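Local coordinates for Lin1944 protein (Listeria innocua, PDB 3D7L) that is of unknown function but belongs to the short-chain dehydrogenase/reductase family and may therefore act as an oxidoreductase, at residues L112-M117 and T154-V159; S88-Q93 and A128-G133; S12-S17 and N158-S163. One frame throughout, in Å; residues are numbered along the deposited sequence.

Interaction 1 of 3, residues L112-M117 and T154-V159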
ATOM      1  N   LEU D 112      -2.767   6.956 -11.973  1.00 26.64           N
ATOM      2  CA  LEU D 112      -1.530   6.570 -11.267  1.00 27.88           C
ATOM      3  C   LEU D 112      -1.011   5.222 -11.755  1.00 27.93           C
ATOM      4  O   LEU D 112      -1.784   4.422 -12.256  1.00 27.64           O
ATOM      5  CB  LEU D 112      -1.792   6.529  -9.762  1.00 26.58           C
ATOM      6  CG  LEU D 112      -1.597   7.765  -8.878  1.00 30.34           C
ATOM      7  CD1 LEU D 112      -1.691   9.156  -9.571  1.00 28.79           C
ATOM      8  CD2 LEU D 112      -2.480   7.683  -7.587  1.00 30.09           C
ATOM      9  N   THR D 113       0.283   4.942 -11.611  1.00 28.52           N
ATOM     10  CA  THR D 113       0.794   3.654 -12.131  1.00 29.09           C
ATOM     11  C   THR D 113       1.063   2.665 -11.004  1.00 29.56           C
ATOM     12  O   THR D 113       1.644   3.033  -9.999  1.00 28.86           O
ATOM     13  CB  THR D 113       2.072   3.819 -13.000  1.00 29.65           C
ATOM     14  OG1 THR D 113       1.799   4.705 -14.096  1.00 31.59           O
ATOM     15  CG2 THR D 113       2.539   2.470 -13.550  1.00 28.90           C
ATOM     16  N   THR D 114       0.610   1.416 -11.168  1.00 29.70           N
ATOM     17  CA  THR D 114       0.898   0.366 -10.196  1.00 29.88           C
ATOM     18  C   THR D 114       1.794  -0.711 -10.871  1.00 30.01           C
ATOM     19  O   THR D 114       2.894  -0.391 -11.336  1.00 29.90           O
ATOM     20  CB  THR D 114      -0.414  -0.210  -9.593  1.00 30.18           C
ATOM     21  OG1 THR D 114      -1.291  -0.583 -10.655  1.00 31.44           O
ATOM     22  CG2 THR D 114      -1.154   0.832  -8.733  1.00 29.47           C
ATOM     23  N   GLY D 115       1.334  -1.963 -10.944  1.00 29.88           N
ATOM     24  CA  GLY D 115       2.119  -3.024 -11.563  1.00 29.88           C
ATOM     25  C   GLY D 115       1.730  -4.427 -11.129  1.00 31.07           C
ATOM     26  O   GLY D 115       1.250  -4.644 -10.000  1.00 31.14           O
ATOM     27  N   ILE D 116       1.937  -5.382 -12.039  1.00 30.60           N
ATOM     28  CA  ILE D 116       1.607  -6.789 -11.816  1.00 30.79           C
ATOM     29  C   ILE D 116       2.297  -7.396 -10.571  1.00 31.80           C
ATOM     30  O   ILE D 116       1.866  -8.406 -10.061  1.00 32.26           O
ATOM     31  CB  ILE D 116       1.955  -7.648 -13.074  1.00 30.14           C
ATOM     32  CG1 ILE D 116       1.155  -8.969 -13.088  1.00 29.64           C
ATOM     33  CG2 ILE D 116       3.461  -7.820 -13.192  1.00 29.79           C
ATOM     34  CD1 ILE D 116       1.326  -9.805 -14.312  1.00 30.51           C
HETATM   35  N   MSE D 117       3.358  -6.784 -10.081  1.00 32.55           N
HETATM   36  CA  MSE D 117       4.087  -7.397  -8.969  1.00 34.94           C
HETATM   37  C   MSE D 117       3.267  -7.520  -7.685  1.00 33.83           C
HETATM   38  O   MSE D 117       3.556  -8.378  -6.854  1.00 34.36           O
HETATM   39  CB  MSE D 117       5.391  -6.672  -8.694  1.00 34.37           C
HETATM   40  CG  MSE D 117       6.470  -7.141  -9.608  1.00 36.97           C
HETATM   41 SE   MSE D 117       8.150  -6.307  -9.154  0.70 40.94          SE
HETATM   42  CE  MSE D 117       8.111  -4.864 -10.423  1.00 37.11           C
ATOM     43  N   THR D 154      -6.191   3.734 -11.630  1.00 25.53           N
ATOM     44  CA  THR D 154      -4.812   3.285 -11.718  1.00 26.16           C
ATOM     45  C   THR D 154      -4.644   2.364 -12.922  1.00 25.99           C
ATOM     46  O   THR D 154      -5.601   1.706 -13.353  1.00 26.64           O
ATOM     47  CB  THR D 154      -4.306   2.566 -10.435  1.00 25.12           C
ATOM     48  OG1 THR D 154      -5.168   1.483 -10.104  1.00 28.27           O
ATOM     49  CG2 THR D 154      -4.246   3.526  -9.276  1.00 27.27           C
ATOM     50  N   VAL D 155      -3.441   2.343 -13.470  1.00 25.82           N
ATOM     51  CA  VAL D 155      -3.091   1.423 -14.544  1.00 27.06           C
ATOM     52  C   VAL D 155      -2.006   0.487 -14.003  1.00 27.19           C
ATOM     53  O   VAL D 155      -1.020   0.946 -13.418  1.00 28.19           O
ATOM     54  CB  VAL D 155      -2.670   2.164 -15.819  1.00 26.78           C
ATOM     55  CG1 VAL D 155      -2.147   1.167 -16.900  1.00 26.00           C
ATOM     56  CG2 VAL D 155      -3.851   3.005 -16.358  1.00 23.74           C
ATOM     57  N   SER D 156      -2.228  -0.815 -14.150  1.00 27.22           N
ATOM     58  CA  SER D 156      -1.301  -1.832 -13.615  1.00 28.02           C
ATOM     59  C   SER D 156      -0.723  -2.661 -14.759  1.00 28.15           C
ATOM     60  O   SER D 156      -1.383  -3.546 -15.309  1.00 27.35           O
ATOM     61  CB  SER D 156      -1.978  -2.733 -12.602  1.00 27.86           C
ATOM     62  OG  SER D 156      -1.022  -3.631 -12.043  1.00 29.43           O
ATOM     63  N   PRO D 157       0.510  -2.342 -15.155  1.00 29.08           N
ATOM     64  CA  PRO D 157       1.084  -3.088 -16.262  1.00 29.20           C
ATOM     65  C   PRO D 157       1.840  -4.335 -15.844  1.00 29.20           C
ATOM     66  O   PRO D 157       2.384  -4.420 -14.731  1.00 28.81           O
ATOM     67  CB  PRO D 157       2.075  -2.084 -16.883  1.00 29.45           C
ATOM     68  CG  PRO D 157       2.108  -0.882 -15.926  1.00 29.75           C
ATOM     69  CD  PRO D 157       1.405  -1.272 -14.692  1.00 29.05           C
ATOM     70  N   ASN D 158       1.884  -5.280 -16.775  1.00 28.86           N
ATOM     71  CA  ASN D 158       2.825  -6.392 -16.729  1.00 29.35           C
ATOM     72  C   ASN D 158       4.183  -5.851 -17.152  1.00 29.85           C
ATOM     73  O   ASN D 158       4.306  -4.677 -17.570  1.00 29.90           O
ATOM     74  CB  ASN D 158       2.347  -7.471 -17.708  1.00 28.77           C
ATOM     75  CG  ASN D 158       2.900  -8.842 -17.411  1.00 28.97           C
ATOM     76  OD1 ASN D 158       3.926  -8.988 -16.734  1.00 28.10           O
ATOM     77  ND2 ASN D 158       2.201  -9.882 -17.908  1.00 26.92           N
ATOM     78  N   VAL D 159       5.214  -6.683 -17.061  1.00 30.36           N
ATOM     79  CA  VAL D 159       6.514  -6.332 -17.648  1.00 31.15           C
ATOM     80  C   VAL D 159       6.356  -5.931 -19.129  1.00 30.69           C
ATOM     81  O   VAL D 159       5.591  -6.567 -19.864  1.00 30.92           O
ATOM     82  CB  VAL D 159       7.584  -7.482 -17.456  1.00 31.54           C
ATOM     83  CG1 VAL D 159       7.092  -8.809 -18.032  1.00 33.23           C
ATOM     84  CG2 VAL D 159       8.930  -7.102 -18.100  1.00 31.07           C
TER
HETATM   85  O   HOH W   1      -3.889  -0.780  -9.703  1.00 19.28           O

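Interaction 2 of 3, residues S88-Q93 and A128-G133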
ATOM      1  N   SER D  88       8.818   7.346  -2.832  1.00 30.93           N
ATOM      2  CA  SER D  88       8.775   7.525  -4.293  1.00 30.70           C
ATOM      3  C   SER D  88       7.555   6.895  -5.004  1.00 30.49           C
ATOM      4  O   SER D  88       6.542   7.570  -5.178  1.00 30.66           O
ATOM      5  CB  SER D  88      10.094   7.078  -4.932  1.00 30.38           C
ATOM      6  OG  SER D  88      10.126   7.427  -6.312  1.00 31.35           O
ATOM      7  N   LYS D  89       7.641   5.623  -5.402  1.00 29.64           N
ATOM      8  CA  LYS D  89       6.526   4.973  -6.079  1.00 29.74           C
ATOM      9  C   LYS D  89       5.261   5.042  -5.235  1.00 29.74           C
ATOM     10  O   LYS D  89       4.174   5.210  -5.783  1.00 30.16           O
ATOM     11  CB  LYS D  89       6.852   3.512  -6.437  1.00 29.79           C
ATOM     12  CG  LYS D  89       5.732   2.732  -7.157  1.00 30.66           C
ATOM     13  CD  LYS D  89       5.600   3.157  -8.607  1.00 35.07           C
ATOM     14  CE  LYS D  89       4.557   2.350  -9.366  1.00 36.77           C
ATOM     15  NZ  LYS D  89       4.986   0.957  -9.568  1.00 37.19           N
ATOM     16  N   LEU D  90       5.402   4.900  -3.916  1.00 29.21           N
ATOM     17  CA  LEU D  90       4.250   4.935  -3.004  1.00 29.31           C
ATOM     18  C   LEU D  90       3.842   6.375  -2.663  1.00 29.74           C
ATOM     19  O   LEU D  90       2.835   6.879  -3.160  1.00 29.56           O
ATOM     20  CB  LEU D  90       4.523   4.134  -1.723  1.00 28.77           C
ATOM     21  CG  LEU D  90       3.315   3.796  -0.819  1.00 28.63           C
ATOM     22  CD1 LEU D  90       3.648   2.582   0.066  1.00 25.58           C
ATOM     23  CD2 LEU D  90       2.849   4.973   0.028  1.00 26.03           C
ATOM     24  N   GLY D  91       4.655   7.026  -1.830  1.00 30.32           N
ATOM     25  CA  GLY D  91       4.325   8.317  -1.230  1.00 29.44           C
ATOM     26  C   GLY D  91       4.410   9.440  -2.228  1.00 29.51           C
ATOM     27  O   GLY D  91       3.669  10.391  -2.121  1.00 29.32           O
ATOM     28  N   GLY D  92       5.338   9.334  -3.181  1.00 29.40           N
ATOM     29  CA  GLY D  92       5.498  10.310  -4.235  1.00 29.10           C
ATOM     30  C   GLY D  92       4.265  10.396  -5.107  1.00 29.57           C
ATOM     31  O   GLY D  92       3.753  11.498  -5.320  1.00 30.75           O
ATOM     32  N   GLN D  93       3.744   9.252  -5.572  1.00 28.54           N
ATOM     33  CA  GLN D  93       2.534   9.267  -6.408  1.00 27.89           C
ATOM     34  C   GLN D  93       1.292   9.729  -5.626  1.00 27.30           C
ATOM     35  O   GLN D  93       0.441  10.452  -6.160  1.00 27.18           O
ATOM     36  CB  GLN D  93       2.268   7.904  -7.037  1.00 28.13           C
ATOM     37  CG  GLN D  93       3.258   7.456  -8.073  1.00 26.24           C
ATOM     38  CD  GLN D  93       2.659   6.340  -8.937  1.00 28.30           C
ATOM     39  OE1 GLN D  93       2.144   6.601 -10.028  1.00 25.42           O
ATOM     40  NE2 GLN D  93       2.706   5.093  -8.435  1.00 23.37           N
ATOM     41  N   ALA D 128       8.107  -3.281  -4.192  1.00 26.87           N
ATOM     42  CA  ALA D 128       7.280  -2.738  -5.285  1.00 27.29           C
ATOM     43  C   ALA D 128       5.802  -3.222  -5.158  1.00 27.24           C
ATOM     44  O   ALA D 128       4.849  -2.456  -5.372  1.00 27.32           O
ATOM     45  CB  ALA D 128       7.889  -3.102  -6.639  1.00 27.25           C
ATOM     46  N   ALA D 129       5.625  -4.482  -4.770  1.00 27.34           N
ATOM     47  CA  ALA D 129       4.299  -5.030  -4.469  1.00 27.87           C
ATOM     48  C   ALA D 129       3.530  -4.150  -3.453  1.00 28.05           C
ATOM     49  O   ALA D 129       2.402  -3.726  -3.714  1.00 27.10           O
ATOM     50  CB  ALA D 129       4.431  -6.473  -3.929  1.00 27.90           C
HETATM   51  N   MSE D 130       4.162  -3.884  -2.305  1.00 27.48           N
HETATM   52  CA  MSE D 130       3.660  -2.911  -1.310  1.00 28.20           C
HETATM   53  C   MSE D 130       3.189  -1.586  -1.914  1.00 27.43           C
HETATM   54  O   MSE D 130       2.050  -1.162  -1.690  1.00 26.47           O
HETATM   55  CB  MSE D 130       4.760  -2.633  -0.267  1.00 27.46           C
HETATM   56  CG  MSE D 130       4.362  -1.700   0.896  1.00 28.42           C
HETATM   57 SE   MSE D 130       5.946  -0.942   1.819  0.70 33.34          SE
HETATM   58  CE  MSE D 130       6.697   0.113   0.391  1.00 28.50           C
ATOM     59  N   ALA D 131       4.087  -0.932  -2.657  1.00 27.63           N
ATOM     60  CA  ALA D 131       3.796   0.348  -3.296  1.00 27.72           C
ATOM     61  C   ALA D 131       2.584   0.205  -4.201  1.00 27.79           C
ATOM     62  O   ALA D 131       1.674   1.028  -4.149  1.00 27.77           O
ATOM     63  CB  ALA D 131       4.993   0.837  -4.114  1.00 27.63           C
ATOM     64  N   ASN D 132       2.575  -0.828  -5.043  1.00 28.78           N
ATOM     65  CA  ASN D 132       1.452  -1.039  -5.978  1.00 29.07           C
ATOM     66  C   ASN D 132       0.105  -1.270  -5.288  1.00 29.25           C
ATOM     67  O   ASN D 132      -0.924  -0.712  -5.701  1.00 29.35           O
ATOM     68  CB  ASN D 132       1.741  -2.177  -6.964  1.00 29.04           C
ATOM     69  CG  ASN D 132       2.916  -1.883  -7.857  1.00 30.71           C
ATOM     70  OD1 ASN D 132       3.377  -0.731  -7.943  1.00 31.93           O
ATOM     71  ND2 ASN D 132       3.461  -2.925  -8.478  1.00 28.69           N
ATOM     72  N   GLY D 133       0.112  -2.102  -4.252  1.00 28.68           N
ATOM     73  CA  GLY D 133      -1.084  -2.346  -3.459  1.00 28.52           C
ATOM     74  C   GLY D 133      -1.575  -1.076  -2.776  1.00 28.48           C
ATOM     75  O   GLY D 133      -2.779  -0.792  -2.757  1.00 28.41           O
TER

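Interaction 3 of 3, residues S12-S17 and N158-S163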
ATOM      1  N   SER D  12       9.598  10.767 -19.927  1.00 33.78           N
ATOM      2  CA  SER D  12      10.819  10.259 -20.561  1.00 35.29           C
ATOM      3  C   SER D  12      11.083   8.760 -20.331  1.00 35.50           C
ATOM      4  O   SER D  12      11.941   8.182 -20.997  1.00 35.48           O
ATOM      5  CB  SER D  12      12.033  11.075 -20.108  1.00 35.64           C
ATOM      6  OG  SER D  12      12.310  10.782 -18.751  1.00 38.37           O
ATOM      7  N   GLY D  13      10.345   8.143 -19.403  1.00 35.88           N
ATOM      8  CA  GLY D  13      10.454   6.697 -19.132  1.00 36.28           C
ATOM      9  C   GLY D  13       9.911   5.866 -20.286  1.00 36.18           C
ATOM     10  O   GLY D  13       9.259   6.399 -21.200  1.00 36.21           O
ATOM     11  N   THR D  14      10.181   4.566 -20.260  1.00 35.71           N
ATOM     12  CA  THR D  14       9.705   3.673 -21.322  1.00 35.10           C
ATOM     13  C   THR D  14       8.185   3.762 -21.406  1.00 34.31           C
ATOM     14  O   THR D  14       7.629   4.101 -22.455  1.00 32.49           O
ATOM     15  CB  THR D  14      10.088   2.205 -21.058  1.00 35.70           C
ATOM     16  OG1 THR D  14      11.498   2.105 -20.809  1.00 37.21           O
ATOM     17  CG2 THR D  14       9.719   1.334 -22.251  1.00 35.78           C
ATOM     18  N   LEU D  15       7.529   3.484 -20.278  1.00 32.95           N
ATOM     19  CA  LEU D  15       6.084   3.583 -20.205  1.00 32.41           C
ATOM     20  C   LEU D  15       5.585   5.009 -20.501  1.00 31.65           C
ATOM     21  O   LEU D  15       4.755   5.195 -21.387  1.00 31.32           O
ATOM     22  CB  LEU D  15       5.572   3.078 -18.849  1.00 32.17           C
ATOM     23  CG  LEU D  15       4.065   3.240 -18.610  1.00 31.89           C
ATOM     24  CD1 LEU D  15       3.229   2.595 -19.715  1.00 30.41           C
ATOM     25  CD2 LEU D  15       3.694   2.709 -17.212  1.00 32.86           C
ATOM     26  N   GLY D  16       6.106   6.002 -19.777  1.00 31.19           N
ATOM     27  CA  GLY D  16       5.737   7.411 -19.985  1.00 31.12           C
ATOM     28  C   GLY D  16       5.781   7.896 -21.432  1.00 31.31           C
ATOM     29  O   GLY D  16       4.926   8.683 -21.882  1.00 31.07           O
ATOM     30  N   SER D  17       6.787   7.448 -22.171  1.00 31.55           N
ATOM     31  CA  SER D  17       6.971   7.936 -23.518  1.00 31.76           C
ATOM     32  C   SER D  17       5.965   7.292 -24.473  1.00 31.37           C
ATOM     33  O   SER D  17       5.510   7.937 -25.419  1.00 30.47           O
ATOM     34  CB  SER D  17       8.413   7.746 -23.969  1.00 32.26           C
ATOM     35  OG  SER D  17       8.763   6.374 -23.962  1.00 35.81           O
ATOM     36  N   ASN D 158       1.884  -5.280 -16.775  1.00 28.86           N
ATOM     37  CA  ASN D 158       2.825  -6.392 -16.729  1.00 29.35           C
ATOM     38  C   ASN D 158       4.183  -5.851 -17.152  1.00 29.85           C
ATOM     39  O   ASN D 158       4.306  -4.677 -17.570  1.00 29.90           O
ATOM     40  CB  ASN D 158       2.347  -7.471 -17.708  1.00 28.77           C
ATOM     41  CG  ASN D 158       2.900  -8.842 -17.411  1.00 28.97           C
ATOM     42  OD1 ASN D 158       3.926  -8.988 -16.734  1.00 28.10           O
ATOM     43  ND2 ASN D 158       2.201  -9.882 -17.908  1.00 26.92           N
ATOM     44  N   VAL D 159       5.214  -6.683 -17.061  1.00 30.36           N
ATOM     45  CA  VAL D 159       6.514  -6.332 -17.648  1.00 31.15           C
ATOM     46  C   VAL D 159       6.356  -5.931 -19.129  1.00 30.69           C
ATOM     47  O   VAL D 159       5.591  -6.567 -19.864  1.00 30.92           O
ATOM     48  CB  VAL D 159       7.584  -7.482 -17.456  1.00 31.54           C
ATOM     49  CG1 VAL D 159       7.092  -8.809 -18.032  1.00 33.23           C
ATOM     50  CG2 VAL D 159       8.930  -7.102 -18.100  1.00 31.07           C
ATOM     51  N   LEU D 160       7.053  -4.873 -19.550  1.00 30.14           N
ATOM     52  CA  LEU D 160       6.998  -4.406 -20.955  1.00 30.28           C
ATOM     53  C   LEU D 160       7.922  -5.155 -21.923  1.00 30.33           C
ATOM     54  O   LEU D 160       9.084  -5.430 -21.604  1.00 29.35           O
ATOM     55  CB  LEU D 160       7.297  -2.909 -21.053  1.00 29.84           C
ATOM     56  CG  LEU D 160       6.529  -1.983 -20.112  1.00 29.88           C
ATOM     57  CD1 LEU D 160       6.947  -0.555 -20.372  1.00 26.54           C
ATOM     58  CD2 LEU D 160       5.011  -2.168 -20.301  1.00 31.67           C
ATOM     59  N   GLU D 161       7.406  -5.463 -23.113  1.00 31.06           N
ATOM     60  CA  GLU D 161       8.222  -6.032 -24.178  1.00 31.71           C
ATOM     61  C   GLU D 161       9.503  -5.205 -24.394  1.00 32.26           C
ATOM     62  O   GLU D 161      10.594  -5.762 -24.565  1.00 32.05           O
ATOM     63  CB  GLU D 161       7.437  -6.087 -25.498  1.00 31.79           C
ATOM     64  CG  GLU D 161       6.262  -7.054 -25.483  1.00 31.96           C
ATOM     65  CD  GLU D 161       5.578  -7.179 -26.829  1.00 32.72           C
ATOM     66  OE1 GLU D 161       5.735  -6.282 -27.682  1.00 34.17           O
ATOM     67  OE2 GLU D 161       4.871  -8.180 -27.032  1.00 34.45           O
ATOM     68  N   GLU D 162       9.371  -3.878 -24.388  1.00 32.40           N
ATOM     69  CA  GLU D 162      10.528  -3.014 -24.619  1.00 33.53           C
ATOM     70  C   GLU D 162      11.521  -2.967 -23.450  1.00 33.37           C
ATOM     71  O   GLU D 162      12.586  -2.368 -23.572  1.00 33.82           O
ATOM     72  CB  GLU D 162      10.130  -1.605 -25.081  1.00 34.28           C
ATOM     73  CG  GLU D 162       8.721  -1.133 -24.732  1.00 36.36           C
ATOM     74  CD  GLU D 162       7.621  -1.774 -25.568  1.00 35.97           C
ATOM     75  OE1 GLU D 162       7.516  -1.535 -26.793  1.00 38.69           O
ATOM     76  OE2 GLU D 162       6.836  -2.517 -24.971  1.00 37.48           O
ATOM     77  N   SER D 163      11.164  -3.602 -22.335  1.00 33.39           N
ATOM     78  CA  SER D 163      12.071  -3.787 -21.197  1.00 33.53           C
ATOM     79  C   SER D 163      12.485  -5.250 -20.978  1.00 33.13           C
ATOM     80  O   SER D 163      13.296  -5.525 -20.107  1.00 32.63           O
ATOM     81  CB  SER D 163      11.419  -3.257 -19.917  1.00 33.95           C
ATOM     82  OG  SER D 163      11.154  -1.870 -20.003  1.00 35.82           O
TER

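Interaction 1 of 3, residues L112-M117 and T154-V159
L112 and T113 pair in parallel with T154 and V155 as neighbouring strands of the central sheet. V155 N donates to L112 O at 2.9 Å, and V155 O receives T114 N at 2.8 Å in an almost straight bond (175°). Past T114 the strand pairing ends, but I116 N still reaches P157 O at 2.9 Å. These are the carboxyl ends of strands 108-113 and 151-157, joined through helix 126-142 as a beta-alpha-beta unit of the Rossmann-type fold. On the L112 face, T154 CG2 lies 3.9 Å from L112 CB, and T114 CG2 packs on T154 CB, the side chains crossing at about a right angle. A water bridges the hydroxyls T114 OG1 and T154 OG1. On the T113 face, T113 CG2 lies against CG and CD of P157, again with the side chains at about a right angle, while T113 OG1 hydrogen-bonds to S64 O. S156 OG, anti to its own N (chi1 -176°), reaches over the G115 backbone and is hydrogen-bonded to Y202 OH. I116 and N158 run side by side, with I116 CD1 3.6 Å from the amide carbon N158 CG.

Interaction 2 of 3, residues S88-Q93 and A128-G133
K89 and L90 both point at A131 from helix 79-100, which lies beside helix 126-142; the axes of the short segments are 8.4 Å apart and run in the same direction, 25° from parallel. In SDR enzymes, this pair of helices commonly joins its counterpart in a second subunit to form a four-helix bundle, and the assembly here fits that pattern: L90 packs on L90 of the second subunit and M130 on I94 of that subunit.

Taking the first segment in order, the turn that starts at S88 is wider than an alpha-helical one, with Q93 N bonded to S88 O, five residues back. K89 comes next and does two jobs. Its CG presses on the A131 methyl at 3.7 Å. Beyond that the chain bends at chi2 (75°) and again at chi4, which brings NZ over to N132 OD1. That bond is 2.8 Å long from NZ to OD1, lies in the carbonyl plane and uses a lone pair of the amide oxygen. NZ also donates to T114 O, so it is held between helix 126-142 and the loop just after strand 108-113.

L90 follows, on the flank facing the second subunit. Its CB stands 4.1 Å from A131 CB, and the small alanine lets the two backbones come near, with a CA-CA distance of 4.6 Å. CD1 reaches further, to the selenomethionine M130, whose chain is bent at chi3 so that CE lies 3.9 Å from L90 CD1; the two side chains cross at about a right angle.

Q93 packs on V135 further along helix 126-142, and it braces the lysine's own turn: its NE2 donates to T113 O and also to K89 O, at 3.0 Å, with the K89 oxygen only 2° out of the Q93 amide plane.

Interaction 3 of 3, residues S12-S17 and N158-S163
T14 and L160 make the main apolar touch between the start of helix 14-23 and the loop that leaves strand 151-157. T14 CG2 sits 3.8 Å from L160 CD1, the two side chains sliding past each other in opposite directions. With chi1 at -53°, the T14 methyl lies anti to its own backbone N, the orientation that carries it toward the loop. The same methyl meets the aliphatic part of E162, 3.6 Å from its CG, and here the side chains cross at a slant. L160 CD1 also approaches the first turn of the helix beside L15, lying 4.2 Å from L15 CB. Helix 179-191 lies against both leucines: L15 packs on V182 and F186, L160 on A179 and V182.

The polar bonds here stay within a segment or go to third parties. G13 occupies the N-cap position of helix 14-23, and its carbonyl oxygen accepts S17 N at 2.9 Å. In the loop, S163 N returns to L160 O at 2.9 Å, closing a type I beta turn that presents E162 and S163 to T14. E162 bends at chi2 (-74°), and its OE2 accepts A179 N at the beginning of helix 179-191, where the helix end would probably stabilise the negative charge. The hydroxyls T14 OG1 and S163 OG are 4.1 Å apart, too far for a direct bond.

Residues 12-17 span the end of the glycine-rich turn after strand 5-9 and the first turn of helix 14-23; in SDR relatives this motif lies against the dinucleotide phosphates, and the loop after strand 151-157 usually borders the same cleft. Between the two segments the contact rests on aliphatic carbons, while the loop's polar anchors lead to V177 and A179.

Overall arrangement
Interactions 1 and 2 lie in the buried interior, interaction 3 at the surface. Interaction 1 is sheet pairing, dominated by backbone bonds; interaction 2 packs two helices on one side of that sheet, with aliphatic contacts and one lysine-amide hydrogen bond. They meet directly through Q93 and K89, which tie helix 79-100 to the end of strand 108-113 and the loop that follows. Interaction 3 shares N158 and V159 with interaction 1 and continues the same chain past strand 151-157, where side-chain packing replaces strand pairing; L15 CD2 touches T113 CG2. Interactions 2 and 3, about 17 Å apart between centres, do not touch, and interaction 2 also packs against the second subunit.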